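Local coordinates for PROTEIN (hypothetical protein EF0366) (Enterococcus faecalis, PDB 1VPY) that is of unknown function but folds as a TIM alpha/beta barrel of the DUF72 family and carries bound zinc ions in the crystal, at residues A[148-153]-A[175-180]; A[152-157]-A[185-190]; A[43-48]-A[71-76]; A[114-119]-A[198-203]. One frame throughout, in Å; residues are numbered along the deposited sequence.

Contact 1: residues A[148-153]-A[175-180]; sequences AIELRN and SLVIVD
Ala148 pairs with Ser175 and Ile149 with Leu176 in parallel register, two short strand segments whose end-to-end directions diverge by 44°. Two backbone bonds tie them, Ile149 N to Ser175 O (3.0 Å) and Val177 N to Ile149 O (2.7 Å). Where the chains draw apart, a water carries the link onward: it accepts from Leu151 N (3.2 Å) and donates to Val177 O (2.7 Å). On the face that holds Ala148, its CB meets Val177 CG2 (3.8 Å). Glu150 lies on the same side. With its CG trans to the backbone N (chi1 -166°) and its chain extended beyond, its methylene groups and carboxylate run obliquely past two valines; CD stands 3.7 Å from Val179 CG1, and OE1 lies 3.8 Å from Val177 CG1. The carboxylate has three partners: Arg204 forms a salt bridge to OE1, His206 bonds OE2, and Arg152 NH1 adds a salt bridge to OE2 whose hydrogen-bond geometry is weak. On the other face, Leu151 and Leu176 cross at about a right angle with their CD1 atoms 3.8 Å apart. The pair closes the beta-alpha-beta unit of strand 147-150, helix 162-171 and strand 175-180: Leu176 packs against Met165, Leu166 and Met169 of that helix, while Ala148 and Glu150 face the barrel interior beside Ala116, Leu118 and Leu202.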
loop_
_atom_site.group_PDB
_atom_site.type_symbol
_atom_site.label_atom_id
_atom_site.label_comp_id
_atom_site.label_asym_id
_atom_site.label_seq_id
_atom_site.Cartn_x
_atom_site.Cartn_y
_atom_site.Cartn_z
ATOM N N ALA A 148 0.584 5.510 -3.650
ATOM C CA ALA A 148 1.490 4.388 -3.542
ATOM C C ALA A 148 1.088 3.372 -4.600
ATOM O O ALA A 148 -0.045 2.877 -4.605
ATOM C CB ALA A 148 1.429 3.787 -2.155
ATOM N N ILE A 149 2.012 3.083 -5.510
ATOM C CA ILE A 149 1.775 2.140 -6.605
ATOM C C ILE A 149 2.396 0.798 -6.225
ATOM O O ILE A 149 3.549 0.742 -5.787
ATOM C CB ILE A 149 2.420 2.656 -7.935
ATOM C CG1 ILE A 149 1.784 3.976 -8.411
ATOM C CG2 ILE A 149 2.439 1.577 -9.011
ATOM C CD1 ILE A 149 0.393 3.863 -9.012
ATOM N N GLU A 150 1.625 -0.276 -6.376
ATOM C CA GLU A 150 2.151 -1.636 -6.222
ATOM C C GLU A 150 1.974 -2.472 -7.487
ATOM O O GLU A 150 0.914 -2.435 -8.103
ATOM C CB GLU A 150 1.496 -2.350 -5.048
ATOM C CG GLU A 150 2.237 -3.607 -4.667
ATOM C CD GLU A 150 1.527 -4.419 -3.618
ATOM O OE1 GLU A 150 1.055 -3.837 -2.614
ATOM O OE2 GLU A 150 1.459 -5.653 -3.799
ATOM N N LEU A 151 3.012 -3.235 -7.843
ATOM C CA LEU A 151 3.009 -4.106 -9.032
ATOM C C LEU A 151 3.241 -5.582 -8.662
ATOM O O LEU A 151 3.925 -5.872 -7.674
ATOM C CB LEU A 151 4.089 -3.652 -10.023
ATOM C CG LEU A 151 4.320 -2.152 -10.261
ATOM C CD1 LEU A 151 5.724 -1.895 -10.760
ATOM C CD2 LEU A 151 3.297 -1.560 -11.211
ATOM N N ARG A 152 2.667 -6.499 -9.453
ATOM C CA ARG A 152 2.858 -7.957 -9.277
ATOM C C ARG A 152 3.460 -8.613 -10.510
ATOM O O ARG A 152 3.292 -9.819 -10.719
ATOM C CB ARG A 152 1.543 -8.688 -8.960
ATOM C CG ARG A 152 0.930 -8.380 -7.620
ATOM C CD ARG A 152 0.329 -9.617 -6.957
ATOM N NE ARG A 152 -0.599 -9.265 -5.875
ATOM C CZ ARG A 152 -0.271 -8.568 -4.787
ATOM N NH1 ARG A 152 0.968 -8.127 -4.618
ATOM N NH2 ARG A 152 -1.184 -8.295 -3.860
ATOM N N ASN A 153 4.152 -7.830 -11.329
ATOM C CA ASN A 153 4.761 -8.347 -12.556
ATOM C C ASN A 153 6.233 -7.964 -12.646
ATOM O O ASN A 153 6.581 -6.786 -12.551
ATOM C CB ASN A 153 3.992 -7.844 -13.779
ATOM C CG ASN A 153 4.476 -8.464 -15.062
ATOM O OD1 ASN A 153 5.554 -8.134 -15.557
ATOM N ND2 ASN A 153 3.679 -9.364 -15.619
ATOM N N SER A 175 4.992 6.720 -5.065
ATOM C CA SER A 175 5.716 5.967 -4.053
ATOM C C SER A 175 5.658 4.477 -4.416
ATOM O O SER A 175 4.648 3.811 -4.168
ATOM C CB SER A 175 5.131 6.231 -2.667
ATOM O OG SER A 175 5.834 5.490 -1.689
ATOM N N LEU A 176 6.720 3.957 -5.031
ATOM C CA LEU A 176 6.691 2.566 -5.501
ATOM C C LEU A 176 6.777 1.613 -4.320
ATOM O O LEU A 176 7.751 1.628 -3.562
ATOM C CB LEU A 176 7.800 2.276 -6.508
ATOM C CG LEU A 176 7.852 0.843 -7.052
ATOM C CD1 LEU A 176 6.676 0.538 -7.988
ATOM C CD2 LEU A 176 9.173 0.589 -7.768
ATOM N N VAL A 177 5.747 0.789 -4.174
ATOM C CA VAL A 177 5.616 -0.073 -3.009
ATOM C C VAL A 177 6.689 -1.161 -2.980
ATOM O O VAL A 177 6.823 -1.946 -3.931
ATOM C CB VAL A 177 4.198 -0.666 -2.907
ATOM C CG1 VAL A 177 4.150 -1.782 -1.879
ATOM C CG2 VAL A 177 3.177 0.445 -2.555
ATOM N N ILE A 178 7.474 -1.181 -1.904
ATOM C CA ILE A 178 8.477 -2.225 -1.730
ATOM C C ILE A 178 7.792 -3.468 -1.178
ATOM O O ILE A 178 7.154 -3.409 -0.119
ATOM C CB ILE A 178 9.626 -1.791 -0.804
ATOM C CG1 ILE A 178 10.207 -0.452 -1.280
ATOM C CG2 ILE A 178 10.699 -2.883 -0.779
ATOM C CD1 ILE A 178 11.066 0.237 -0.285
ATOM N N VAL A 179 7.909 -4.584 -1.906
ATOM C CA VAL A 179 7.140 -5.783 -1.568
ATOM C C VAL A 179 7.948 -7.025 -1.195
ATOM O O VAL A 179 8.897 -7.402 -1.882
ATOM C CB VAL A 179 6.130 -6.164 -2.674
ATOM C CG1 VAL A 179 5.061 -5.102 -2.792
ATOM C CG2 VAL A 179 6.838 -6.419 -4.023
ATOM N N ASP A 180 7.550 -7.650 -0.091
ATOM C CA ASP A 180 7.982 -9.002 0.225
ATOM C C ASP A 180 6.793 -9.901 -0.050
ATOM O O ASP A 180 5.719 -9.702 0.518
ATOM C CB ASP A 180 8.423 -9.127 1.681
ATOM C CG ASP A 180 9.091 -10.452 1.962
ATOM O OD1 ASP A 180 10.132 -10.741 1.325
ATOM O OD2 ASP A 180 8.568 -11.221 2.797
HETATM O O HOH W 1 5.652 -2.639 -6.214
#

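Contact 2: residues A[152-157]-A[185-190]; sequences RNNSWY and PTNPVP
Asn187 swings its CG trans to the backbone N (chi1 -156°), and Asn154 holds its own CG between its backbone N and carbonyl carbon (chi1 86°); these torsions bring the amides together, their planes 76° apart. Asn187 OD1 takes two donors from the same residue. Asn154 ND2 reaches it at 2.8 Å, with the oxygen close to the plane of the donating amide, and Asn154 N comes at 3.2 Å, almost straight but from above the carbonyl plane. Asn187 ND2 lies 2.7 Å from Arg152 O. The Asn154 side chain also lies against Pro188, which follows Asn187, with Asn154 CG 3.7 Å from Pro188 CD. Both partners sit in compact turns of loops that follow barrel strands: Asn153 OD1 accepts from Ser155 N (2.9 Å) to make an Asx turn, with Ser155 OG approaching the same oxygen from the opposite face, while Pro188 is the centre of an inverse gamma turn. Pro190 lies over one face of the Tyr157 ring, its CD 3.9 Å from the centroid, a CH-pi contact offset toward the rim. Val189 CG2 packs against the Arg152 carbonyl group, and its side chain touches Val179 of strand 175-180. Tyr157 also touches Met165 of helix 162-171.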
loop_
_atom_site.group_PDB
_atom_site.type_symbol
_atom_site.label_atom_id
_atom_site.label_comp_id
_atom_site.label_asym_id
_atom_site.label_seq_id
_atom_site.Cartn_x
_atom_site.Cartn_y
_atom_site.Cartn_z
ATOM N N ARG A 152 2.667 -6.499 -9.453
ATOM C CA ARG A 152 2.858 -7.957 -9.277
ATOM C C ARG A 152 3.460 -8.613 -10.510
ATOM O O ARG A 152 3.292 -9.819 -10.719
ATOM C CB ARG A 152 1.543 -8.688 -8.960
ATOM C CG ARG A 152 0.930 -8.380 -7.620
ATOM C CD ARG A 152 0.329 -9.617 -6.957
ATOM N NE ARG A 152 -0.599 -9.265 -5.875
ATOM C CZ ARG A 152 -0.271 -8.568 -4.787
ATOM N NH1 ARG A 152 0.968 -8.127 -4.618
ATOM N NH2 ARG A 152 -1.184 -8.295 -3.860
ATOM N N ASN A 153 4.152 -7.830 -11.329
ATOM C CA ASN A 153 4.761 -8.347 -12.556
ATOM C C ASN A 153 6.233 -7.964 -12.646
ATOM O O ASN A 153 6.581 -6.786 -12.551
ATOM C CB ASN A 153 3.992 -7.844 -13.779
ATOM C CG ASN A 153 4.476 -8.464 -15.062
ATOM O OD1 ASN A 153 5.554 -8.134 -15.557
ATOM N ND2 ASN A 153 3.679 -9.364 -15.619
ATOM N N ASN A 154 7.093 -8.958 -12.847
ATOM C CA ASN A 154 8.540 -8.742 -12.793
ATOM C C ASN A 154 9.165 -8.046 -14.008
ATOM O O ASN A 154 10.345 -7.689 -13.962
ATOM C CB ASN A 154 9.276 -10.055 -12.516
ATOM C CG ASN A 154 9.547 -10.843 -13.782
ATOM O OD1 ASN A 154 10.688 -10.926 -14.240
ATOM N ND2 ASN A 154 8.496 -11.407 -14.369
ATOM N N SER A 155 8.400 -7.859 -15.085
ATOM C CA SER A 155 8.936 -7.210 -16.293
ATOM C C SER A 155 9.272 -5.743 -16.028
ATOM O O SER A 155 10.217 -5.206 -16.609
ATOM C CB SER A 155 7.996 -7.354 -17.499
ATOM O OG SER A 155 6.845 -6.532 -17.376
ATOM N N TRP A 156 8.494 -5.115 -15.145
ATOM C CA TRP A 156 8.797 -3.785 -14.604
ATOM C C TRP A 156 10.173 -3.736 -13.935
ATOM O O TRP A 156 10.788 -2.673 -13.852
ATOM C CB TRP A 156 7.762 -3.383 -13.551
ATOM C CG TRP A 156 6.354 -3.233 -14.046
ATOM C CD1 TRP A 156 5.308 -4.082 -13.810
ATOM C CD2 TRP A 156 5.825 -2.157 -14.832
ATOM N NE1 TRP A 156 4.167 -3.607 -14.409
ATOM C CE2 TRP A 156 4.456 -2.429 -15.046
ATOM C CE3 TRP A 156 6.375 -0.992 -15.383
ATOM C CZ2 TRP A 156 3.627 -1.576 -15.782
ATOM C CZ3 TRP A 156 5.551 -0.149 -16.121
ATOM C CH2 TRP A 156 4.193 -0.446 -16.311
ATOM N N TYR A 157 10.634 -4.888 -13.451
ATOM C CA TYR A 157 11.864 -4.984 -12.669
ATOM C C TYR A 157 13.053 -5.562 -13.434
ATOM O O TYR A 157 14.168 -5.592 -12.902
ATOM C CB TYR A 157 11.613 -5.806 -11.407
ATOM C CG TYR A 157 10.685 -5.136 -10.421
ATOM C CD1 TYR A 157 11.181 -4.273 -9.442
ATOM C CD2 TYR A 157 9.311 -5.366 -10.462
ATOM C CE1 TYR A 157 10.330 -3.657 -8.525
ATOM C CE2 TYR A 157 8.450 -4.753 -9.553
ATOM C CZ TYR A 157 8.967 -3.903 -8.585
ATOM O OH TYR A 157 8.117 -3.301 -7.685
ATOM N N PRO A 185 8.232 -18.844 -9.712
ATOM C CA PRO A 185 9.325 -19.047 -10.683
ATOM C C PRO A 185 9.154 -18.238 -11.984
ATOM O O PRO A 185 10.090 -17.555 -12.412
ATOM C CB PRO A 185 9.265 -20.553 -10.979
ATOM C CG PRO A 185 8.651 -21.166 -9.760
ATOM C CD PRO A 185 7.774 -20.113 -9.109
ATOM N N THR A 186 7.956 -18.299 -12.571
ATOM C CA THR A 186 7.643 -17.659 -13.856
ATOM C C THR A 186 7.319 -16.161 -13.755
ATOM O O THR A 186 7.178 -15.479 -14.773
ATOM C CB THR A 186 6.459 -18.371 -14.560
ATOM O OG1 THR A 186 5.345 -18.439 -13.655
ATOM C CG2 THR A 186 6.853 -19.778 -15.013
ATOM N N ASN A 187 7.190 -15.652 -12.533
ATOM C CA ASN A 187 6.938 -14.231 -12.323
ATOM C C ASN A 187 7.549 -13.742 -11.002
ATOM O O ASN A 187 6.824 -13.349 -10.073
ATOM C CB ASN A 187 5.431 -13.947 -12.387
ATOM C CG ASN A 187 5.121 -12.507 -12.766
ATOM O OD1 ASN A 187 5.863 -11.873 -13.521
ATOM N ND2 ASN A 187 4.013 -11.985 -12.247
ATOM N N PRO A 188 8.893 -13.766 -10.910
ATOM C CA PRO A 188 9.530 -13.472 -9.628
ATOM C C PRO A 188 9.605 -11.972 -9.306
ATOM O O PRO A 188 10.585 -11.300 -9.662
ATOM C CB PRO A 188 10.926 -14.098 -9.780
ATOM C CG PRO A 188 11.196 -14.104 -11.245
ATOM C CD PRO A 188 9.877 -14.055 -11.971
ATOM N N VAL A 189 8.570 -11.462 -8.638
ATOM C CA VAL A 189 8.538 -10.076 -8.170
ATOM C C VAL A 189 9.515 -9.904 -7.005
ATOM O O VAL A 189 9.323 -10.509 -5.950
ATOM C CB VAL A 189 7.126 -9.669 -7.694
ATOM C CG1 VAL A 189 7.125 -8.232 -7.173
ATOM C CG2 VAL A 189 6.114 -9.847 -8.806
ATOM N N PRO A 190 10.550 -9.062 -7.175
ATOM C CA PRO A 190 11.581 -9.030 -6.142
ATOM C C PRO A 190 11.245 -8.102 -4.967
ATOM O O PRO A 190 10.260 -7.365 -5.011
ATOM C CB PRO A 190 12.822 -8.536 -6.896
ATOM C CG PRO A 190 12.312 -7.889 -8.161
ATOM C CD PRO A 190 10.825 -8.096 -8.252
#

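Contact 3: residues A[43-48]-A[71-76]; sequences PLVEMD and FRFVMK
Val45 CB meets the edge of the Phe71 ring at CZ (3.5 Å), and its CG1 also meets Phe73. The Phe71 ring in turn sends its CE2 edge over the centre of the Phe73 face, 3.7 Å above the plane. Met47, a selenomethionine here, runs side by side with Phe73 and brings SE to the ring edge, 5.0 Å from the centroid, a Met-aromatic contact. On the other face Leu44 CD1 touches Val74 CG2 (3.9 Å), and Glu46 CG lies near Val74 CG1. A parallel ladder of five backbone bonds holds these groups in step; Val74 N to Val45 O (2.8 Å) is almost perfectly straight. A water joins Met47 O and Lys76 O. Farther out, Tyr38 of helix 35-41 packs on Val45 and Phe71, while Phe115 of the next strand packs on Val74. The aliphatic CD of Lys76 passes Asp48 OD1 at 3.5 Å, and NZ goes on to hydrogen-bond Gln120 OE1. Val45, Met47, Phe73 and Met75 thus make the outer, helix-facing layer, whereas the inner face mixes the apolar Leu44-Val74 contact with buried Glu46, salt-bridged to Arg204. Lys76 NZ, near Glu46 and Asp48 but not touching their carboxylates, would probably feel their negative charge.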
loop_
_atom_site.group_PDB
_atom_site.type_symbol
_atom_site.label_atom_id
_atom_site.label_comp_id
_atom_site.label_asym_id
_atom_site.label_seq_id
_atom_site.Cartn_x
_atom_site.Cartn_y
_atom_site.Cartn_z
ATOM N N PRO A 43 -0.399 3.139 14.762
ATOM C CA PRO A 43 -0.466 4.444 14.103
ATOM C C PRO A 43 -0.841 4.381 12.616
ATOM O O PRO A 43 -0.963 5.419 11.965
ATOM C CB PRO A 43 0.965 4.949 14.239
ATOM C CG PRO A 43 1.804 3.695 14.156
ATOM C CD PRO A 43 0.953 2.552 14.664
ATOM N N LEU A 44 -1.020 3.180 12.087
ATOM C CA LEU A 44 -1.269 3.028 10.672
ATOM C C LEU A 44 -2.151 1.826 10.421
ATOM O O LEU A 44 -2.007 0.795 11.074
ATOM C CB LEU A 44 0.062 2.876 9.935
ATOM C CG LEU A 44 0.119 2.735 8.415
ATOM C CD1 LEU A 44 -0.346 4.013 7.716
ATOM C CD2 LEU A 44 1.532 2.381 8.014
ATOM N N VAL A 45 -3.079 1.973 9.487
ATOM C CA VAL A 45 -3.895 0.861 9.043
ATOM C C VAL A 45 -4.016 0.897 7.526
ATOM O O VAL A 45 -3.975 1.963 6.920
ATOM C CB VAL A 45 -5.293 0.878 9.698
ATOM C CG1 VAL A 45 -6.216 1.853 8.996
ATOM C CG2 VAL A 45 -5.903 -0.520 9.713
ATOM N N GLU A 46 -4.133 -0.274 6.914
ATOM C CA GLU A 46 -4.554 -0.341 5.529
ATOM C C GLU A 46 -5.974 -0.851 5.487
ATOM O O GLU A 46 -6.283 -1.898 6.052
ATOM C CB GLU A 46 -3.661 -1.246 4.697
ATOM C CG GLU A 46 -4.103 -1.321 3.240
ATOM C CD GLU A 46 -3.296 -2.307 2.438
ATOM O OE1 GLU A 46 -2.056 -2.281 2.528
ATOM O OE2 GLU A 46 -3.899 -3.117 1.715
HETATM N N MSE A 47 -6.838 -0.098 4.821
HETATM C CA MSE A 47 -8.215 -0.507 4.660
HETATM C C MSE A 47 -8.475 -0.882 3.219
HETATM O O MSE A 47 -8.249 -0.082 2.307
HETATM C CB MSE A 47 -9.147 0.592 5.127
HETATM C CG MSE A 47 -9.014 0.858 6.608
HETATM SE SE MSE A 47 -10.422 2.013 7.276
HETATM C CE MSE A 47 -12.017 0.797 7.077
ATOM N N ASP A 48 -8.935 -2.118 3.038
ATOM C CA ASP A 48 -9.194 -2.679 1.723
ATOM C C ASP A 48 -10.663 -2.589 1.331
ATOM O O ASP A 48 -11.025 -2.858 0.197
ATOM C CB ASP A 48 -8.727 -4.129 1.693
ATOM C CG ASP A 48 -7.215 -4.253 1.724
ATOM O OD1 ASP A 48 -6.510 -3.221 1.677
ATOM O OD2 ASP A 48 -6.724 -5.395 1.794
ATOM N N PHE A 71 -3.108 9.570 13.332
ATOM C CA PHE A 71 -3.188 8.215 12.834
ATOM C C PHE A 71 -3.218 8.316 11.311
ATOM O O PHE A 71 -3.741 9.282 10.761
ATOM C CB PHE A 71 -4.484 7.592 13.359
ATOM C CG PHE A 71 -4.760 6.210 12.844
ATOM C CD1 PHE A 71 -4.304 5.096 13.537
ATOM C CD2 PHE A 71 -5.500 6.020 11.680
ATOM C CE1 PHE A 71 -4.561 3.806 13.059
ATOM C CE2 PHE A 71 -5.760 4.735 11.194
ATOM C CZ PHE A 71 -5.289 3.629 11.889
ATOM N N ARG A 72 -2.647 7.340 10.617
ATOM C CA ARG A 72 -2.655 7.391 9.159
ATOM C C ARG A 72 -3.373 6.214 8.524
ATOM O O ARG A 72 -3.390 5.113 9.075
ATOM C CB ARG A 72 -1.242 7.544 8.595
ATOM C CG ARG A 72 -0.531 8.821 9.055
ATOM C CD ARG A 72 -1.144 10.098 8.481
ATOM N NE ARG A 72 -0.461 11.276 9.008
ATOM C CZ ARG A 72 -0.969 12.105 9.915
ATOM N NH1 ARG A 72 -2.189 11.919 10.401
ATOM N NH2 ARG A 72 -0.255 13.136 10.332
ATOM N N PHE A 73 -3.963 6.475 7.359
ATOM C CA PHE A 73 -4.692 5.475 6.598
ATOM C C PHE A 73 -4.002 5.244 5.275
ATOM O O PHE A 73 -3.662 6.197 4.575
ATOM C CB PHE A 73 -6.102 5.968 6.275
ATOM C CG PHE A 73 -7.014 6.077 7.457
ATOM C CD1 PHE A 73 -7.028 7.228 8.239
ATOM C CD2 PHE A 73 -7.899 5.048 7.763
ATOM C CE1 PHE A 73 -7.891 7.342 9.320
ATOM C CE2 PHE A 73 -8.767 5.153 8.834
ATOM C CZ PHE A 73 -8.762 6.302 9.619
ATOM N N VAL A 74 -3.801 3.980 4.930
ATOM C CA VAL A 74 -3.478 3.617 3.565
ATOM C C VAL A 74 -4.783 3.110 2.979
ATOM O O VAL A 74 -5.303 2.068 3.389
ATOM C CB VAL A 74 -2.392 2.535 3.467
ATOM C CG1 VAL A 74 -2.229 2.076 2.017
ATOM C CG2 VAL A 74 -1.065 3.055 4.018
HETATM N N MSE A 75 -5.317 3.871 2.033
HETATM C CA MSE A 75 -6.595 3.568 1.448
HETATM C C MSE A 75 -6.406 2.866 0.111
HETATM O O MSE A 75 -5.893 3.452 -0.834
HETATM C CB MSE A 75 -7.383 4.865 1.276
HETATM C CG MSE A 75 -8.861 4.662 1.031
HETATM SE SE MSE A 75 -9.742 3.698 2.512
HETATM C CE MSE A 75 -9.009 4.778 4.103
ATOM N N LYS A 76 -6.808 1.603 0.034
ATOM C CA LYS A 76 -6.730 0.880 -1.225
ATOM C C LYS A 76 -7.841 1.361 -2.160
ATOM O O LYS A 76 -9.011 1.354 -1.788
ATOM C CB LYS A 76 -6.820 -0.625 -0.990
ATOM C CG LYS A 76 -6.365 -1.449 -2.188
ATOM C CD LYS A 76 -6.197 -2.912 -1.840
ATOM C CE LYS A 76 -5.685 -3.660 -3.058
ATOM N NZ LYS A 76 -5.839 -5.119 -2.931
HETATM O O HOH W 2 -10.125 1.002 0.647
#

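Contact 4: residues A[114-119]-A[198-203]; sequences LFAFLV and PNLVLF
Leu200 reaches across the barrel to Phe115, starting with its CB, which lies 4.1 Å from Phe115 CZ at the end of the ring. From there CG turns into the position between the backbone N and the carbonyl carbon (chi1 73°), which carries CD1 back over the ring. That methyl sits above one face, offset toward the rim, 4.2 Å from the centroid and 20° off the ring normal: a CH-pi contact in which the two side chains slide past each other in opposite directions. The same CD1 touches Ala116 CB (3.8 Å), meeting both the ring and the alanine. Phe115 is trans about its first torsion (chi1 -172°), sending the ring inward from its strand. Its CZ edge points at the Val201 carbonyl, with O 3.8 Å away in the ring plane, and CE2 touches Leu202 CD1 (4.1 Å). No hydrogen bond joins the two segments; the CA atoms of Phe115 and Leu200, the nearest pair, are 8.1 Å apart. Val74 of strand 72-76 and Glu250 of strand 250-255 also touch the Phe115 side chain, and Val177 and Ile254 border Leu202. Such side chains, meeting across the axis from strands that are not sheet neighbours, form the inner core of a TIM barrel.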
loop_
_atom_site.group_PDB
_atom_site.type_symbol
_atom_site.label_atom_id
_atom_site.label_comp_id
_atom_site.label_asym_id
_atom_site.label_seq_id
_atom_site.Cartn_x
_atom_site.Cartn_y
_atom_site.Cartn_z
ATOM N N LEU A 114 -4.486 10.919 5.571
ATOM C CA LEU A 114 -4.184 10.012 4.472
ATOM C C LEU A 114 -2.680 9.797 4.381
ATOM O O LEU A 114 -1.923 10.743 4.178
ATOM C CB LEU A 114 -4.726 10.565 3.154
ATOM C CG LEU A 114 -4.336 9.888 1.840
ATOM C CD1 LEU A 114 -4.940 8.493 1.721
ATOM C CD2 LEU A 114 -4.761 10.760 0.674
ATOM N N PHE A 115 -2.248 8.552 4.554
ATOM C CA PHE A 115 -0.871 8.212 4.258
ATOM C C PHE A 115 -0.682 8.116 2.728
ATOM O O PHE A 115 0.171 8.801 2.161
ATOM C CB PHE A 115 -0.449 6.932 4.979
ATOM C CG PHE A 115 1.011 6.632 4.862
ATOM C CD1 PHE A 115 1.929 7.262 5.682
ATOM C CD2 PHE A 115 1.472 5.718 3.924
ATOM C CE1 PHE A 115 3.289 6.988 5.579
ATOM C CE2 PHE A 115 2.832 5.436 3.814
ATOM C CZ PHE A 115 3.739 6.081 4.649
ATOM N N ALA A 116 -1.495 7.297 2.068
ATOM C CA ALA A 116 -1.471 7.203 0.610
ATOM C C ALA A 116 -2.667 6.414 0.092
ATOM O O ALA A 116 -3.228 5.597 0.825
ATOM C CB ALA A 116 -0.171 6.560 0.138
ATOM N N PHE A 117 -3.071 6.676 -1.150
ATOM C CA PHE A 117 -3.953 5.751 -1.860
ATOM C C PHE A 117 -3.109 4.630 -2.446
ATOM O O PHE A 117 -2.132 4.897 -3.153
ATOM C CB PHE A 117 -4.735 6.448 -2.977
ATOM C CG PHE A 117 -5.795 7.376 -2.476
ATOM C CD1 PHE A 117 -6.875 6.890 -1.749
ATOM C CD2 PHE A 117 -5.716 8.736 -2.729
ATOM C CE1 PHE A 117 -7.858 7.749 -1.274
ATOM C CE2 PHE A 117 -6.693 9.608 -2.256
ATOM C CZ PHE A 117 -7.764 9.116 -1.528
ATOM N N LEU A 118 -3.459 3.385 -2.138
ATOM C CA LEU A 118 -2.734 2.252 -2.705
ATOM C C LEU A 118 -3.420 1.789 -3.972
ATOM O O LEU A 118 -4.567 1.366 -3.947
ATOM C CB LEU A 118 -2.568 1.095 -1.704
ATOM C CG LEU A 118 -2.134 -0.266 -2.272
ATOM C CD1 LEU A 118 -0.702 -0.274 -2.824
ATOM C CD2 LEU A 118 -2.318 -1.349 -1.234
ATOM N N VAL A 119 -2.714 1.910 -5.086
ATOM C CA VAL A 119 -3.187 1.377 -6.356
ATOM C C VAL A 119 -2.342 0.136 -6.625
ATOM O O VAL A 119 -1.161 0.234 -6.971
ATOM C CB VAL A 119 -3.056 2.409 -7.501
ATOM C CG1 VAL A 119 -3.696 1.890 -8.776
ATOM C CG2 VAL A 119 -3.682 3.745 -7.107
ATOM N N PRO A 198 10.817 10.514 -1.843
ATOM C CA PRO A 198 11.437 10.759 -0.540
ATOM C C PRO A 198 10.482 11.250 0.550
ATOM O O PRO A 198 10.903 11.399 1.698
ATOM C CB PRO A 198 12.501 11.826 -0.844
ATOM C CG PRO A 198 12.101 12.422 -2.132
ATOM C CD PRO A 198 11.445 11.322 -2.901
ATOM N N ASN A 199 9.219 11.492 0.203
ATOM C CA ASN A 199 8.237 11.989 1.171
ATOM C C ASN A 199 7.482 10.881 1.863
ATOM O O ASN A 199 6.875 11.105 2.915
ATOM C CB ASN A 199 7.236 12.941 0.518
ATOM C CG ASN A 199 7.823 14.304 0.253
ATOM O OD1 ASN A 199 8.250 15.010 1.172
ATOM N ND2 ASN A 199 7.842 14.690 -1.012
ATOM N N LEU A 200 7.506 9.695 1.263
ATOM C CA LEU A 200 6.852 8.525 1.829
ATOM C C LEU A 200 7.207 7.245 1.077
ATOM O O LEU A 200 7.101 7.173 -0.149
ATOM C CB LEU A 200 5.326 8.708 1.894
ATOM C CG LEU A 200 4.444 8.666 0.645
ATOM C CD1 LEU A 200 3.033 8.319 1.067
ATOM C CD2 LEU A 200 4.468 9.985 -0.134
ATOM N N VAL A 201 7.651 6.253 1.840
ATOM C CA VAL A 201 7.896 4.915 1.335
ATOM C C VAL A 201 6.899 3.981 1.990
ATOM O O VAL A 201 6.660 4.063 3.202
ATOM C CB VAL A 201 9.335 4.454 1.649
ATOM C CG1 VAL A 201 9.501 2.953 1.455
ATOM C CG2 VAL A 201 10.303 5.188 0.772
ATOM N N LEU A 202 6.306 3.103 1.188
ATOM C CA LEU A 202 5.422 2.079 1.712
ATOM C C LEU A 202 5.976 0.689 1.427
ATOM O O LEU A 202 6.289 0.347 0.273
ATOM C CB LEU A 202 3.998 2.230 1.156
ATOM C CG LEU A 202 2.923 1.254 1.659
ATOM C CD1 LEU A 202 2.645 1.427 3.152
ATOM C CD2 LEU A 202 1.652 1.400 0.863
ATOM N N PHE A 203 6.095 -0.088 2.503
ATOM C CA PHE A 203 6.403 -1.514 2.459
ATOM C C PHE A 203 5.115 -2.284 2.609
ATOM O O PHE A 203 4.237 -1.874 3.370
ATOM C CB PHE A 203 7.277 -1.899 3.651
ATOM C CG PHE A 203 8.727 -1.557 3.489
ATOM C CD1 PHE A 203 9.594 -2.450 2.858
ATOM C CD2 PHE A 203 9.229 -0.360 3.985
ATOM C CE1 PHE A 203 10.936 -2.148 2.712
ATOM C CE2 PHE A 203 10.569 -0.048 3.846
ATOM C CZ PHE A 203 11.428 -0.945 3.212
#

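All four contacts belong to one closed, eight-stranded parallel barrel. Contact 3 comes first along the chain and closes before the others open; strand 72-76 then hydrogen-bonds to strand 114-120, joining it to contact 4, with centres about 10 Å apart. Contact 4 reaches across to strand 201-205, and contacts 1 and 2 fall within the span between its segments. Contact 1, also about 10 Å from contact 4 and touching it, supplies the two intervening strands, 147-150 and 175-180. Contact 2 shares Arg152 and Asn153 with contact 1, their centres about 11 Å apart, and touches none of the others. Together they take in the barrel wall, its interior and the loops after two strands.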